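Local coordinates for protein packaging enzyme P4 (PDB 4BLO) that hydrolyses nucleoside triphosphates and, as a RecA-like hexameric motor of a double-stranded RNA phage, probably drives packaging of viral RNA, at residues 68-73 and 170-175; 211-216 and 249-254. All coordinates share one frame; numbering follows the deposited sequence.

Interaction 1 of 2, residues 68-73 and 170-175; sequences VLLKDT and MLIVCI
I172 reaches from helix 167-179 to L70 and T73, and the contact it makes shows how a single long aliphatic side chain can bring a loop and a helix into contact without any hydrogen bond between the two segments. The apolar part is a meeting of methyl ends: CD1 of I172 lies 4.2 Å from CD1 of L70, a residue placed just where helix 66-69 gives way to loop. Extension about the second torsion of I172 (chi2 164°) carries this methyl outward from its own helix. The second kind of contact joins side chain to backbone. The same CD1 sits 3.4 Å from the carbonyl O of T73, a van der Waals approach to a main-chain group, while the T73 side chain stays farther off. One methyl is thus shared by two neighbours, and the backbones remain well apart, with CA of T73 and CA of I172 8.2 Å from each other. Y44 of helix 38-54 and P66 also pack on I172 and add to its apolar surroundings, whereas M170 and C174 rest on strand 184-187. Helix 167-179, which links parallel strands 161-163 and 184-187, is a beta-alpha-beta crossover helix typical of the P-loop NTPase alpha/beta fold; here its outer side meets the loop after helix 66-69.

Interaction 2 of 2, residues 211-216 and 249-254; sequences SLLTDI and ASTVGA
T214 is turned about its first torsion (chi1 -58°) to hold OG1 beside its own backbone N, where the hydroxyl meets the carbonyl of S250. T251, at chi1 68°, holds OG1 between N and carbonyl carbon while CG2 faces L213. The polar link across the contact runs from T214 OG1 to S250 O at 3.2 Å, but it is not settled, since Y210 O is a competing acceptor for the same proton. CA of T214 adds a CH...O contact to that carbonyl, 3.3 Å from S250 O. Beside this polar patch L213 closes the apolar side: its CB lies 4.1 Å from CG2 of T251, the two side chains crossing at a slant, and 4.2 Å from CB of S250. Within the 249-254 segment, T251 OG1 bonds to G253 O, approaching from above the carbonyl plane, with a weak second bond to V247 O of the preceding helix.

The stronger polar partner of both hydroxyls is R190 of the second subunit, whose NH2 bonds to T214 OG1 and NH1 to S250 OG, the latter also hydrogen-bonded to Q246 O; nearby, D215 forms a salt bridge with R195 of that subunit. This helix, packed against the loop leading into a core strand, with an arginine of the neighbour bridging both, lies at a subunit interface, as in RecA-like ring ATPases, here with the S250 side chain about 9 Å from bound ADP.

Overall arrangement
The two interactions illustrate how one alpha/beta core serves two ends. The centres of interaction 1 and interaction 2 are about 22 Å apart. They lie on opposite sides of the chain's centre and come in series along the chain, 68-73 with 170-175 closing before 211-216 with 249-254 opens. Nearest atoms are about 5 Å apart, without touching. The mixed eight-stranded sheet is the common framework: helix 167-179 precedes strand 184-187, helix 208-222 precedes strand 226-231, and the loop at 249-252 leads into strand 253-258 beside strand 120-126. Interaction 1 attaches the N-terminal helical region within one chain, whereas interaction 2 lies at the subunit interface near ADP.

Interaction 1 of 2, residues 68-73 and 170-175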
loop_
_atom_site.group_PDB
_atom_site.type_symbol
_atom_site.label_atom_id
_atom_site.label_comp_id
_atom_site.label_asym_id
_atom_site.label_seq_id
_atom_site.Cartn_x
_atom_site.Cartn_y
_atom_site.Cartn_z
ATOM N N VAL L 68 -17.162 -14.121 -32.379
ATOM C CA VAL L 68 -17.559 -14.467 -33.737
ATOM C C VAL L 68 -19.098 -14.407 -33.879
ATOM O O VAL L 68 -19.593 -13.888 -34.892
ATOM C CB VAL L 68 -16.962 -15.862 -34.103
ATOM C CG1 VAL L 68 -17.827 -16.641 -35.087
ATOM C CG2 VAL L 68 -15.536 -15.722 -34.625
ATOM N N LEU L 69 -19.841 -14.922 -32.865
ATOM C CA LEU L 69 -21.309 -15.006 -32.895
ATOM C C LEU L 69 -22.027 -13.710 -32.494
ATOM O O LEU L 69 -23.102 -13.445 -33.034
ATOM C CB LEU L 69 -21.821 -16.154 -32.009
ATOM C CG LEU L 69 -21.368 -17.579 -32.364
ATOM C CD1 LEU L 69 -21.852 -18.550 -31.348
ATOM C CD2 LEU L 69 -21.869 -18.021 -33.734
ATOM N N LEU L 70 -21.465 -12.919 -31.554
ATOM C CA LEU L 70 -22.107 -11.681 -31.069
ATOM C C LEU L 70 -21.359 -10.424 -31.513
ATOM O O LEU L 70 -20.126 -10.444 -31.557
ATOM C CB LEU L 70 -22.213 -11.697 -29.532
ATOM C CG LEU L 70 -22.805 -12.952 -28.881
ATOM C CD1 LEU L 70 -22.262 -13.138 -27.482
ATOM C CD2 LEU L 70 -24.328 -12.924 -28.885
ATOM N N LYS L 71 -22.097 -9.325 -31.818
ATOM C CA LYS L 71 -21.487 -8.047 -32.229
ATOM C C LYS L 71 -20.744 -7.399 -31.047
ATOM O O LYS L 71 -19.666 -6.824 -31.236
ATOM C CB LYS L 71 -22.522 -7.084 -32.829
ATOM C CG LYS L 71 -22.656 -7.234 -34.347
ATOM C CD LYS L 71 -22.968 -5.901 -35.026
ATOM C CE LYS L 71 -23.039 -6.016 -36.532
ATOM N NZ LYS L 71 -23.343 -4.711 -37.181
ATOM N N ASP L 72 -21.308 -7.542 -29.833
ATOM C CA ASP L 72 -20.706 -7.096 -28.580
ATOM C C ASP L 72 -20.776 -8.227 -27.541
ATOM O O ASP L 72 -21.830 -8.836 -27.338
ATOM C CB ASP L 72 -21.343 -5.796 -28.060
ATOM C CG ASP L 72 -20.672 -5.220 -26.816
ATOM O OD1 ASP L 72 -19.428 -5.162 -26.790
ATOM O OD2 ASP L 72 -21.402 -4.794 -25.883
ATOM N N THR L 73 -19.627 -8.502 -26.912
ATOM C CA THR L 73 -19.387 -9.563 -25.934
ATOM C C THR L 73 -19.549 -9.099 -24.451
ATOM O O THR L 73 -19.313 -9.890 -23.547
ATOM C CB THR L 73 -17.961 -10.128 -26.157
ATOM O OG1 THR L 73 -17.028 -9.045 -26.155
ATOM C CG2 THR L 73 -17.817 -10.910 -27.465
ATOM N N MET L 170 -16.197 -15.699 -20.839
ATOM C CA MET L 170 -16.182 -16.921 -20.030
ATOM C C MET L 170 -17.563 -17.227 -19.462
ATOM O O MET L 170 -18.050 -18.348 -19.617
ATOM C CB MET L 170 -15.164 -16.833 -18.891
ATOM C CG MET L 170 -14.851 -18.185 -18.294
ATOM S SD MET L 170 -14.397 -18.075 -16.558
ATOM C CE MET L 170 -16.013 -17.797 -15.802
ATOM N N LEU L 171 -18.196 -16.226 -18.833
ATOM C CA LEU L 171 -19.520 -16.358 -18.234
ATOM C C LEU L 171 -20.591 -16.628 -19.294
ATOM O O LEU L 171 -21.468 -17.450 -19.042
ATOM C CB LEU L 171 -19.869 -15.119 -17.401
ATOM C CG LEU L 171 -18.985 -14.872 -16.162
ATOM C CD1 LEU L 171 -19.174 -13.479 -15.639
ATOM C CD2 LEU L 171 -19.264 -15.887 -15.066
ATOM N N ILE L 172 -20.489 -15.995 -20.484
ATOM C CA ILE L 172 -21.429 -16.198 -21.591
ATOM C C ILE L 172 -21.454 -17.683 -21.989
ATOM O O ILE L 172 -22.531 -18.278 -22.041
ATOM C CB ILE L 172 -21.079 -15.287 -22.803
ATOM C CG1 ILE L 172 -21.515 -13.844 -22.550
ATOM C CG2 ILE L 172 -21.716 -15.797 -24.095
ATOM C CD1 ILE L 172 -20.894 -12.843 -23.485
ATOM N N VAL L 173 -20.272 -18.269 -22.246
ATOM C CA VAL L 173 -20.143 -19.659 -22.671
ATOM C C VAL L 173 -20.521 -20.606 -21.522
ATOM O O VAL L 173 -21.249 -21.572 -21.764
ATOM C CB VAL L 173 -18.735 -19.976 -23.241
ATOM C CG1 VAL L 173 -18.703 -21.365 -23.880
ATOM C CG2 VAL L 173 -18.303 -18.931 -24.260
ATOM N N CYS L 174 -20.065 -20.315 -20.284
ATOM C CA CYS L 174 -20.347 -21.138 -19.107
ATOM C C CYS L 174 -21.855 -21.188 -18.795
ATOM O O CYS L 174 -22.407 -22.286 -18.713
ATOM C CB CYS L 174 -19.549 -20.656 -17.901
ATOM S SG CYS L 174 -17.821 -21.211 -17.883
ATOM N N ILE L 175 -22.521 -20.016 -18.647
ATOM C CA ILE L 175 -23.957 -19.935 -18.349
ATOM C C ILE L 175 -24.781 -20.380 -19.572
ATOM O O ILE L 175 -25.673 -21.214 -19.425
ATOM C CB ILE L 175 -24.380 -18.522 -17.843
ATOM C CG1 ILE L 175 -23.657 -18.168 -16.526
ATOM C CG2 ILE L 175 -25.911 -18.412 -17.670
ATOM C CD1 ILE L 175 -23.493 -16.666 -16.266
#

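Interaction 2 of 2, residues 211-216 and 249-254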
loop_
_atom_site.group_PDB
_atom_site.type_symbol
_atom_site.label_atom_id
_atom_site.label_comp_id
_atom_site.label_asym_id
_atom_site.label_seq_id
_atom_site.Cartn_x
_atom_site.Cartn_y
_atom_site.Cartn_z
ATOM N N SER L 211 -14.842 -15.540 -2.007
ATOM C CA SER L 211 -16.177 -14.984 -2.189
ATOM C C SER L 211 -16.578 -15.071 -3.657
ATOM O O SER L 211 -17.711 -15.450 -3.948
ATOM C CB SER L 211 -16.235 -13.543 -1.685
ATOM O OG SER L 211 -16.525 -13.545 -0.293
ATOM N N LEU L 212 -15.634 -14.784 -4.579
ATOM C CA LEU L 212 -15.866 -14.860 -6.020
ATOM C C LEU L 212 -16.212 -16.290 -6.464
ATOM O O LEU L 212 -17.135 -16.451 -7.257
ATOM C CB LEU L 212 -14.655 -14.346 -6.813
ATOM C CG LEU L 212 -14.883 -13.092 -7.691
ATOM C CD1 LEU L 212 -13.580 -12.614 -8.316
ATOM C CD2 LEU L 212 -15.899 -13.351 -8.791
ATOM N N LEU L 213 -15.508 -17.315 -5.923
ATOM C CA LEU L 213 -15.773 -18.727 -6.234
ATOM C C LEU L 213 -17.203 -19.119 -5.832
ATOM O O LEU L 213 -17.878 -19.803 -6.607
ATOM C CB LEU L 213 -14.761 -19.652 -5.531
ATOM C CG LEU L 213 -13.374 -19.811 -6.147
ATOM C CD1 LEU L 213 -12.463 -20.572 -5.206
ATOM C CD2 LEU L 213 -13.431 -20.565 -7.459
ATOM N N THR L 214 -17.662 -18.659 -4.634
ATOM C CA THR L 214 -19.013 -18.902 -4.104
ATOM C C THR L 214 -20.075 -18.209 -4.986
ATOM O O THR L 214 -21.097 -18.829 -5.313
ATOM C CB THR L 214 -19.121 -18.456 -2.645
ATOM O OG1 THR L 214 -18.144 -19.147 -1.870
ATOM C CG2 THR L 214 -20.480 -18.730 -2.063
ATOM N N ASP L 215 -19.821 -16.934 -5.361
ATOM C CA ASP L 215 -20.691 -16.137 -6.224
ATOM C C ASP L 215 -20.788 -16.779 -7.619
ATOM O O ASP L 215 -21.877 -16.832 -8.193
ATOM C CB ASP L 215 -20.181 -14.687 -6.323
ATOM C CG ASP L 215 -20.457 -13.813 -5.118
ATOM O OD1 ASP L 215 -21.119 -14.300 -4.168
ATOM O OD2 ASP L 215 -20.051 -12.627 -5.141
ATOM N N ILE L 216 -19.656 -17.289 -8.146
ATOM C CA ILE L 216 -19.623 -17.974 -9.441
ATOM C C ILE L 216 -20.396 -19.314 -9.307
ATOM O O ILE L 216 -21.237 -19.613 -10.154
ATOM C CB ILE L 216 -18.172 -18.150 -9.958
ATOM C CG1 ILE L 216 -17.606 -16.816 -10.475
ATOM C CG2 ILE L 216 -18.086 -19.223 -11.021
ATOM C CD1 ILE L 216 -16.094 -16.728 -10.536
ATOM N N ALA L 249 -14.917 -25.161 0.979
ATOM C CA ALA L 249 -15.995 -24.454 1.688
ATOM C C ALA L 249 -16.654 -23.357 0.814
ATOM O O ALA L 249 -17.645 -22.751 1.235
ATOM C CB ALA L 249 -15.439 -23.836 2.964
ATOM N N SER L 250 -16.110 -23.123 -0.403
ATOM C CA SER L 250 -16.571 -22.097 -1.333
ATOM C C SER L 250 -17.095 -22.654 -2.673
ATOM O O SER L 250 -17.581 -21.867 -3.491
ATOM C CB SER L 250 -15.433 -21.116 -1.605
ATOM O OG SER L 250 -14.967 -20.534 -0.399
ATOM N N THR L 251 -17.005 -23.981 -2.920
ATOM C CA THR L 251 -17.489 -24.559 -4.179
ATOM C C THR L 251 -18.333 -25.835 -3.942
ATOM O O THR L 251 -18.216 -26.462 -2.884
ATOM C CB THR L 251 -16.309 -24.880 -5.133
ATOM O OG1 THR L 251 -15.524 -25.949 -4.589
ATOM C CG2 THR L 251 -15.454 -23.650 -5.496
ATOM N N VAL L 252 -19.163 -26.216 -4.950
ATOM C CA VAL L 252 -20.028 -27.403 -4.997
ATOM C C VAL L 252 -19.143 -28.674 -5.230
ATOM O O VAL L 252 -19.524 -29.803 -4.863
ATOM C CB VAL L 252 -21.111 -27.191 -6.112
ATOM C CG1 VAL L 252 -21.772 -28.494 -6.555
ATOM C CG2 VAL L 252 -22.169 -26.183 -5.660
ATOM N N GLY L 253 -17.979 -28.443 -5.845
ATOM C CA GLY L 253 -16.983 -29.453 -6.176
ATOM C C GLY L 253 -15.562 -28.926 -6.097
ATOM O O GLY L 253 -15.278 -27.766 -6.431
ATOM N N ALA L 254 -14.653 -29.771 -5.624
ATOM C CA ALA L 254 -13.247 -29.413 -5.529
ATOM C C ALA L 254 -12.401 -30.654 -5.714
ATOM O O ALA L 254 -12.714 -31.710 -5.161
ATOM C CB ALA L 254 -12.949 -28.739 -4.192
#